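Long-range contact in metallocarboxypeptidase (Trypanosoma cruzi, PDB 3DWC), which is a cobalt-bound metallopeptidase of the M32 family that probably releases C-terminal amino acids other than proline with broad specificity: residues G309-L322 with A331-R343. Sequence-based numbering, arbitrary orientation.
Sequences GRSGAFMEFLAPRL and AFTSSNMKRVIQR. With SO4 (sulfate ion), chain U.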
ATOM      1  N   GLY B 309       8.666   6.027  29.248  1.00 29.86           N
ATOM      2  CA  GLY B 309       9.156   4.646  28.996  1.00 31.01           C
ATOM      3  C   GLY B 309      10.310   4.096  29.810  1.00 31.43           C
ATOM      4  O   GLY B 309      10.308   2.913  30.165  1.00 34.12           O
ATOM      5  N   ARG B 310      11.315   4.916  30.087  1.00 31.43           N
ATOM      6  CA  ARG B 310      12.490   4.476  30.851  1.00 31.10           C
ATOM      7  C   ARG B 310      12.455   4.915  32.301  1.00 31.08           C
ATOM      8  O   ARG B 310      13.469   4.799  33.010  1.00 31.90           O
ATOM      9  CB  ARG B 310      13.759   5.029  30.178  1.00 30.68           C
ATOM     10  CG  ARG B 310      13.928   4.425  28.736  1.00 31.91           C
ATOM     11  CD  ARG B 310      15.298   4.521  28.288  1.00 34.43           C
ATOM     12  NE  ARG B 310      15.485   4.263  26.854  1.00 35.94           N
ATOM     13  CZ  ARG B 310      15.883   3.104  26.335  1.00 45.05           C
ATOM     14  NH1 ARG B 310      16.099   3.007  25.012  1.00 45.62           N
ATOM     15  NH2 ARG B 310      16.057   2.022  27.110  1.00 47.46           N
ATOM     16  N   SER B 311      11.323   5.446  32.744  1.00 29.95           N
ATOM     17  CA  SER B 311      11.204   5.906  34.135  1.00 30.56           C
ATOM     18  C   SER B 311      11.048   4.764  35.118  1.00 31.90           C
ATOM     19  O   SER B 311      10.542   3.694  34.757  1.00 32.08           O
ATOM     20  CB  SER B 311      10.033   6.850  34.290  1.00 30.70           C
ATOM     21  OG  SER B 311       8.762   6.212  34.141  1.00 26.77           O
ATOM     22  N   GLY B 312      11.477   4.995  36.373  1.00 32.33           N
ATOM     23  CA  GLY B 312      11.250   4.024  37.442  1.00 30.70           C
ATOM     24  C   GLY B 312       9.785   3.697  37.643  1.00 31.28           C
ATOM     25  O   GLY B 312       9.443   2.564  37.853  1.00 29.55           O
ATOM     26  N   ALA B 313       8.919   4.723  37.608  1.00 31.21           N
ATOM     27  CA  ALA B 313       7.460   4.555  37.732  1.00 31.25           C
ATOM     28  C   ALA B 313       6.904   3.596  36.705  1.00 30.56           C
ATOM     29  O   ALA B 313       6.051   2.766  37.011  1.00 31.24           O
ATOM     30  CB  ALA B 313       6.732   5.946  37.638  1.00 30.28           C
ATOM     31  N   PHE B 314       7.339   3.734  35.462  1.00 30.15           N
ATOM     32  CA  PHE B 314       6.868   2.849  34.410  1.00 30.39           C
ATOM     33  C   PHE B 314       7.345   1.410  34.614  1.00 31.03           C
ATOM     34  O   PHE B 314       6.668   0.460  34.213  1.00 32.22           O
ATOM     35  CB  PHE B 314       7.328   3.407  33.104  1.00 30.48           C
ATOM     36  CG  PHE B 314       6.779   2.722  31.908  1.00 31.27           C
ATOM     37  CD1 PHE B 314       5.522   2.977  31.480  1.00 30.79           C
ATOM     38  CD2 PHE B 314       7.572   1.859  31.181  1.00 31.02           C
ATOM     39  CE1 PHE B 314       5.034   2.408  30.327  1.00 32.23           C
ATOM     40  CE2 PHE B 314       7.073   1.247  30.041  1.00 33.09           C
ATOM     41  CZ  PHE B 314       5.792   1.552  29.619  1.00 31.59           C
ATOM     42  N   MET B 315       8.510   1.228  35.236  1.00 30.80           N
ATOM     43  CA  MET B 315       8.975  -0.129  35.533  1.00 30.88           C
ATOM     44  C   MET B 315       8.000  -0.878  36.430  1.00 31.25           C
ATOM     45  O   MET B 315       7.891  -2.106  36.373  1.00 30.56           O
ATOM     46  CB  MET B 315      10.386  -0.094  36.158  1.00 30.52           C
ATOM     47  CG  MET B 315      11.477   0.454  35.217  1.00 30.45           C
ATOM     48  SD  MET B 315      11.541  -0.305  33.563  1.00 35.55           S
ATOM     49  CE  MET B 315      10.660   0.872  32.569  1.00 36.88           C
ATOM     50  N   GLU B 316       7.340  -0.126  37.310  1.00 31.88           N
ATOM     51  CA  GLU B 316       6.365  -0.675  38.219  1.00 31.76           C
ATOM     52  C   GLU B 316       5.144  -1.204  37.505  1.00 31.01           C
ATOM     53  O   GLU B 316       4.612  -2.259  37.855  1.00 29.13           O
ATOM     54  CB  GLU B 316       5.932   0.380  39.213  1.00 31.95           C
ATOM     55  CG  GLU B 316       7.054   0.877  40.055  1.00 35.60           C
ATOM     56  CD  GLU B 316       6.566   1.776  41.193  1.00 35.09           C
ATOM     57  OE1 GLU B 316       5.446   1.519  41.719  1.00 39.72           O
ATOM     58  OE2 GLU B 316       7.300   2.745  41.503  1.00 42.05           O
ATOM     59  N   PHE B 317       4.694  -0.445  36.502  1.00 30.65           N
ATOM     60  CA  PHE B 317       3.712  -0.939  35.571  1.00 30.70           C
ATOM     61  C   PHE B 317       4.212  -2.077  34.624  1.00 30.06           C
ATOM     62  O   PHE B 317       3.507  -3.053  34.365  1.00 28.25           O
ATOM     63  CB  PHE B 317       3.187   0.216  34.736  1.00 31.78           C
ATOM     64  CG  PHE B 317       1.979  -0.152  33.926  1.00 32.08           C
ATOM     65  CD1 PHE B 317       0.719  -0.232  34.516  1.00 31.68           C
ATOM     66  CD2 PHE B 317       2.094  -0.393  32.562  1.00 32.71           C
ATOM     67  CE1 PHE B 317      -0.414  -0.577  33.760  1.00 32.24           C
ATOM     68  CE2 PHE B 317       0.966  -0.724  31.799  1.00 31.71           C
ATOM     69  CZ  PHE B 317      -0.288  -0.814  32.412  1.00 33.38           C
ATOM     70  N   LEU B 318       5.412  -1.926  34.082  1.00 29.82           N
ATOM     71  CA  LEU B 318       5.930  -2.868  33.097  1.00 29.70           C
ATOM     72  C   LEU B 318       6.197  -4.278  33.621  1.00 30.19           C
ATOM     73  O   LEU B 318       5.822  -5.289  32.981  1.00 30.86           O
ATOM     74  CB  LEU B 318       7.228  -2.318  32.487  1.00 31.34           C
ATOM     75  CG  LEU B 318       7.943  -3.224  31.471  1.00 30.44           C
ATOM     76  CD1 LEU B 318       7.027  -3.542  30.288  1.00 30.21           C
ATOM     77  CD2 LEU B 318       9.270  -2.605  31.039  1.00 29.74           C
ATOM     78  N   ALA B 319       6.877  -4.359  34.756  1.00 29.53           N
ATOM     79  CA  ALA B 319       7.341  -5.651  35.277  1.00 29.29           C
ATOM     80  C   ALA B 319       6.288  -6.758  35.318  1.00 28.90           C
ATOM     81  O   ALA B 319       6.536  -7.884  34.791  1.00 28.76           O
ATOM     82  CB  ALA B 319       8.018  -5.467  36.627  1.00 27.83           C
ATOM     83  N   PRO B 320       5.133  -6.496  35.941  1.00 29.44           N
ATOM     84  CA  PRO B 320       4.073  -7.514  35.929  1.00 29.98           C
ATOM     85  C   PRO B 320       3.441  -7.833  34.571  1.00 30.26           C
ATOM     86  O   PRO B 320       2.870  -8.917  34.409  1.00 29.46           O
ATOM     87  CB  PRO B 320       2.981  -6.911  36.849  1.00 31.14           C
ATOM     88  CG  PRO B 320       3.585  -5.739  37.504  1.00 30.96           C
ATOM     89  CD  PRO B 320       4.713  -5.278  36.667  1.00 29.74           C
ATOM     90  N   ARG B 321       3.466  -6.899  33.624  1.00 30.14           N
ATOM     91  CA  ARG B 321       3.115  -7.248  32.252  1.00 30.51           C
ATOM     92  C   ARG B 321       4.130  -8.174  31.637  1.00 30.31           C
ATOM     93  O   ARG B 321       3.777  -9.024  30.806  1.00 30.94           O
ATOM     94  CB  ARG B 321       3.003  -6.035  31.358  1.00 31.23           C
ATOM     95  CG  ARG B 321       2.083  -4.960  31.898  1.00 35.38           C
ATOM     96  CD  ARG B 321       0.644  -5.356  31.903  1.00 43.09           C
ATOM     97  NE  ARG B 321      -0.018  -4.532  32.892  1.00 46.15           N
ATOM     98  CZ  ARG B 321      -0.126  -4.826  34.182  1.00 52.25           C
ATOM     99  NH1 ARG B 321       0.277  -6.011  34.669  1.00 53.63           N
ATOM    100  NH2 ARG B 321      -0.717  -3.947  34.989  1.00 53.76           N
ATOM    101  N   LEU B 322       5.391  -8.055  32.027  1.00 30.05           N
ATOM    102  CA  LEU B 322       6.392  -8.972  31.479  1.00 29.99           C
ATOM    103  C   LEU B 322       6.137 -10.355  32.045  1.00 29.96           C
ATOM    104  O   LEU B 322       6.311 -11.336  31.342  1.00 30.49           O
ATOM    105  CB  LEU B 322       7.828  -8.530  31.755  1.00 29.33           C
ATOM    106  CG  LEU B 322       8.278  -7.195  31.149  1.00 30.48           C
ATOM    107  CD1 LEU B 322       9.667  -6.793  31.706  1.00 26.13           C
ATOM    108  CD2 LEU B 322       8.268  -7.240  29.653  1.00 29.73           C
ATOM    109  N   ALA B 331      14.538 -11.809  36.650  1.00 29.55           N
ATOM    110  CA  ALA B 331      14.776 -10.503  36.026  1.00 29.63           C
ATOM    111  C   ALA B 331      13.571  -9.573  36.063  1.00 29.49           C
ATOM    112  O   ALA B 331      13.752  -8.356  35.986  1.00 29.64           O
ATOM    113  CB  ALA B 331      15.228 -10.687  34.545  1.00 28.37           C
ATOM    114  N   PHE B 332      12.354 -10.139  36.143  1.00 29.31           N
ATOM    115  CA  PHE B 332      11.102  -9.367  35.981  1.00 29.72           C
ATOM    116  C   PHE B 332      10.549  -8.753  37.273  1.00 30.24           C
ATOM    117  O   PHE B 332       9.445  -9.101  37.750  1.00 30.49           O
ATOM    118  CB  PHE B 332      10.004 -10.214  35.340  1.00 29.02           C
ATOM    119  CG  PHE B 332      10.258 -10.619  33.904  1.00 29.37           C
ATOM    120  CD1 PHE B 332      11.235 -10.005  33.104  1.00 26.03           C
ATOM    121  CD2 PHE B 332       9.474 -11.608  33.338  1.00 26.89           C
ATOM    122  CE1 PHE B 332      11.427 -10.381  31.818  1.00 27.58           C
ATOM    123  CE2 PHE B 332       9.670 -11.999  32.008  1.00 29.43           C
ATOM    124  CZ  PHE B 332      10.666 -11.372  31.245  1.00 27.92           C
ATOM    125  N   THR B 333      11.336  -7.859  37.853  1.00 30.57           N
ATOM    126  CA  THR B 333      10.915  -7.092  39.023  1.00 30.49           C
ATOM    127  C   THR B 333      11.104  -5.644  38.603  1.00 30.28           C
ATOM    128  O   THR B 333      11.892  -5.377  37.724  1.00 31.25           O
ATOM    129  CB  THR B 333      11.788  -7.347  40.226  1.00 30.03           C
ATOM    130  OG1 THR B 333      13.093  -6.813  39.977  1.00 29.39           O
ATOM    131  CG2 THR B 333      11.855  -8.856  40.606  1.00 29.17           C
ATOM    132  N   SER B 334      10.412  -4.704  39.213  1.00 31.01           N
ATOM    133  CA  SER B 334      10.540  -3.317  38.767  1.00 31.75           C
ATOM    134  C   SER B 334      11.903  -2.713  39.054  1.00 32.02           C
ATOM    135  O   SER B 334      12.394  -1.882  38.297  1.00 31.75           O
ATOM    136  CB  SER B 334       9.446  -2.438  39.370  1.00 31.71           C
ATOM    137  OG  SER B 334       9.545  -2.411  40.770  1.00 35.35           O
ATOM    138  N   SER B 335      12.491  -3.082  40.184  1.00 32.32           N
ATOM    139  CA  SER B 335      13.831  -2.609  40.498  1.00 32.54           C
ATOM    140  C   SER B 335      14.882  -3.151  39.506  1.00 31.71           C
ATOM    141  O   SER B 335      15.756  -2.416  39.023  1.00 31.89           O
ATOM    142  CB  SER B 335      14.201  -3.022  41.939  1.00 33.42           C
ATOM    143  OG  SER B 335      15.622  -2.989  42.125  1.00 37.48           O
ATOM    144  N   ASN B 336      14.819  -4.433  39.191  1.00 30.36           N
ATOM    145  CA  ASN B 336      15.781  -4.961  38.236  1.00 30.18           C
ATOM    146  C   ASN B 336      15.554  -4.432  36.814  1.00 29.73           C
ATOM    147  O   ASN B 336      16.509  -4.072  36.141  1.00 30.58           O
ATOM    148  CB  ASN B 336      15.795  -6.487  38.210  1.00 29.86           C
ATOM    149  CG  ASN B 336      16.846  -7.009  37.278  1.00 29.14           C
ATOM    150  OD1 ASN B 336      18.018  -6.963  37.625  1.00 28.33           O
ATOM    151  ND2 ASN B 336      16.457  -7.455  36.073  1.00 24.32           N
ATOM    152  N   MET B 337      14.305  -4.316  36.362  1.00 29.34           N
ATOM    153  CA  MET B 337      14.094  -3.806  35.024  1.00 29.96           C
ATOM    154  C   MET B 337      14.525  -2.363  34.866  1.00 29.88           C
ATOM    155  O   MET B 337      14.950  -1.950  33.799  1.00 29.71           O
ATOM    156  CB  MET B 337      12.661  -4.003  34.553  1.00 30.05           C
ATOM    157  CG  MET B 337      12.319  -5.472  34.308  1.00 29.33           C
ATOM    158  SD  MET B 337      13.363  -6.288  33.100  1.00 29.30           S
ATOM    159  CE  MET B 337      13.219  -5.104  31.782  1.00 27.46           C
ATOM    160  N   LYS B 338      14.365  -1.563  35.902  1.00 31.84           N
ATOM    161  CA  LYS B 338      14.933  -0.218  35.871  1.00 31.89           C
ATOM    162  C   LYS B 338      16.448  -0.244  35.634  1.00 31.92           C
ATOM    163  O   LYS B 338      16.999   0.575  34.903  1.00 31.24           O
ATOM    164  CB  LYS B 338      14.605   0.530  37.162  1.00 32.16           C
ATOM    165  CG  LYS B 338      15.148   1.943  37.183  1.00 33.07           C
ATOM    166  CD  LYS B 338      14.690   2.661  38.452  1.00 34.27           C
ATOM    167  CE  LYS B 338      15.583   3.814  38.803  1.00 37.48           C
ATOM    168  NZ  LYS B 338      15.107   4.435  40.122  1.00 40.33           N
ATOM    169  N   ARG B 339      17.124  -1.200  36.247  1.00 33.13           N
ATOM    170  CA  ARG B 339      18.581  -1.294  36.128  1.00 33.79           C
ATOM    171  C   ARG B 339      18.997  -1.692  34.739  1.00 34.05           C
ATOM    172  O   ARG B 339      19.966  -1.165  34.219  1.00 34.72           O
ATOM    173  CB  ARG B 339      19.152  -2.246  37.171  1.00 34.32           C
ATOM    174  CG  ARG B 339      19.574  -1.510  38.389  1.00 38.04           C
ATOM    175  CD  ARG B 339      18.942  -1.909  39.677  1.00 42.09           C
ATOM    176  NE  ARG B 339      19.694  -2.872  40.417  1.00 42.94           N
ATOM    177  CZ  ARG B 339      19.726  -3.017  41.744  1.00 44.59           C
ATOM    178  NH1 ARG B 339      19.082  -2.221  42.592  1.00 46.27           N
ATOM    179  NH2 ARG B 339      20.458  -3.992  42.236  1.00 44.91           N
ATOM    180  N   VAL B 340      18.230  -2.598  34.134  1.00 34.11           N
ATOM    181  CA  VAL B 340      18.419  -3.008  32.743  1.00 33.50           C
ATOM    182  C   VAL B 340      18.153  -1.817  31.772  1.00 34.13           C
ATOM    183  O   VAL B 340      18.990  -1.466  30.961  1.00 34.23           O
ATOM    184  CB  VAL B 340      17.480  -4.212  32.404  1.00 32.48           C
ATOM    185  CG1 VAL B 340      17.486  -4.525  30.878  1.00 30.77           C
ATOM    186  CG2 VAL B 340      17.842  -5.441  33.255  1.00 29.84           C
ATOM    187  N   ILE B 341      16.994  -1.198  31.873  1.00 34.93           N
ATOM    188  CA  ILE B 341      16.574  -0.141  30.943  1.00 35.78           C
ATOM    189  C   ILE B 341      17.395   1.178  31.095  1.00 36.51           C
ATOM    190  O   ILE B 341      17.523   1.932  30.107  1.00 37.80           O
ATOM    191  CB  ILE B 341      15.010   0.116  31.074  1.00 36.60           C
ATOM    192  CG1 ILE B 341      14.154  -1.116  30.705  1.00 38.34           C
ATOM    193  CG2 ILE B 341      14.483   1.269  30.249  1.00 36.55           C
ATOM    194  CD1 ILE B 341      14.309  -1.589  29.382  1.00 44.25           C
ATOM    195  N   GLN B 342      17.935   1.467  32.290  1.00 36.09           N
ATOM    196  CA  GLN B 342      18.699   2.723  32.544  1.00 36.63           C
ATOM    197  C   GLN B 342      20.199   2.483  32.583  1.00 38.40           C
ATOM    198  O   GLN B 342      20.960   3.327  33.025  1.00 39.83           O
ATOM    199  CB  GLN B 342      18.288   3.392  33.851  1.00 36.13           C
ATOM    200  CG  GLN B 342      16.874   3.990  33.799  1.00 33.14           C
ATOM    201  CD  GLN B 342      16.483   4.714  35.062  1.00 34.96           C
ATOM    202  OE1 GLN B 342      17.298   4.935  35.958  1.00 32.02           O
ATOM    203  NE2 GLN B 342      15.224   5.133  35.126  1.00 29.43           N
ATOM    204  N   ARG B 343      20.626   1.310  32.141  1.00 39.73           N
ATOM    205  CA  ARG B 343      22.051   0.959  32.199  1.00 39.73           C
ATOM    206  C   ARG B 343      22.857   1.900  31.318  1.00 37.93           C
ATOM    207  O   ARG B 343      22.434   2.208  30.218  1.00 38.59           O
ATOM    208  CB  ARG B 343      22.271  -0.470  31.716  1.00 40.11           C
ATOM    209  CG  ARG B 343      23.670  -0.976  32.074  1.00 41.42           C
ATOM    210  CD  ARG B 343      24.049  -2.139  31.203  1.00 44.09           C
ATOM    211  NE  ARG B 343      24.027  -3.414  31.910  1.00 47.44           N
ATOM    212  CZ  ARG B 343      23.127  -4.389  31.750  1.00 50.10           C
ATOM    213  NH1 ARG B 343      22.074  -4.273  30.907  1.00 51.52           N
ATOM    214  NH2 ARG B 343      23.292  -5.504  32.455  1.00 50.64           N
TER
HETATM  215  S   SO4 U 611      22.240  -5.163  45.022  1.00 71.32           S
HETATM  216  O1  SO4 U 611      21.314  -5.944  45.854  1.00 70.95           O
HETATM  217  O2  SO4 U 611      23.565  -5.115  45.645  1.00 71.51           O
HETATM  218  O3  SO4 U 611      22.378  -5.784  43.710  1.00 70.48           O
HETATM  219  O4  SO4 U 611      21.731  -3.798  44.896  1.00 71.41           O
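Met315 lays its side chain over helix 334-341 as a single knob among Ser334, Met337, Lys338 and Ile341, a worked example of a four-residue hole where segment axes 8.4 Å apart at their closest cross steeply, at 114°. A chi1 of -64° sets CG on Lys338 CA at 3.6 Å, and the bend at chi2 (-51°) carries SD to 4.0 Å from both Met337 CB and Ile341 CG1. Small residues let the backbones close in beside this knob: Ala319 CB meets the first turn of the partner helix at Ser334 N, 3.6 Å away, and Lys338 CD passes the bare CA of Gly312. At the far end Leu322 crosses Phe332, its CB poised almost over the ring centre in a CH-pi contact (3.7 Å to the centroid), and its CD1 meets Met337 CE. The other end is polar. Gln342 NE2 donates a nearly straight bond of 2.8 Å to Arg310 O, which lies in the plane of the amide, and the same nitrogen also bonds the C-terminal carboxylate of Gly505. Arg310, extended across Ile341 CG2, gives only a weak NH2 bond to Ile341 O; its NH1 forms a salt bridge with Glu305. The crossing helices, consecutive in the chain, lie at the fold's periphery: Arg310, Phe314, Leu318 and Ile341 pack on the metal-binding helix 259-276, helix 443-451 meets the start of helix 312-326, and helix 490-501 the polar end.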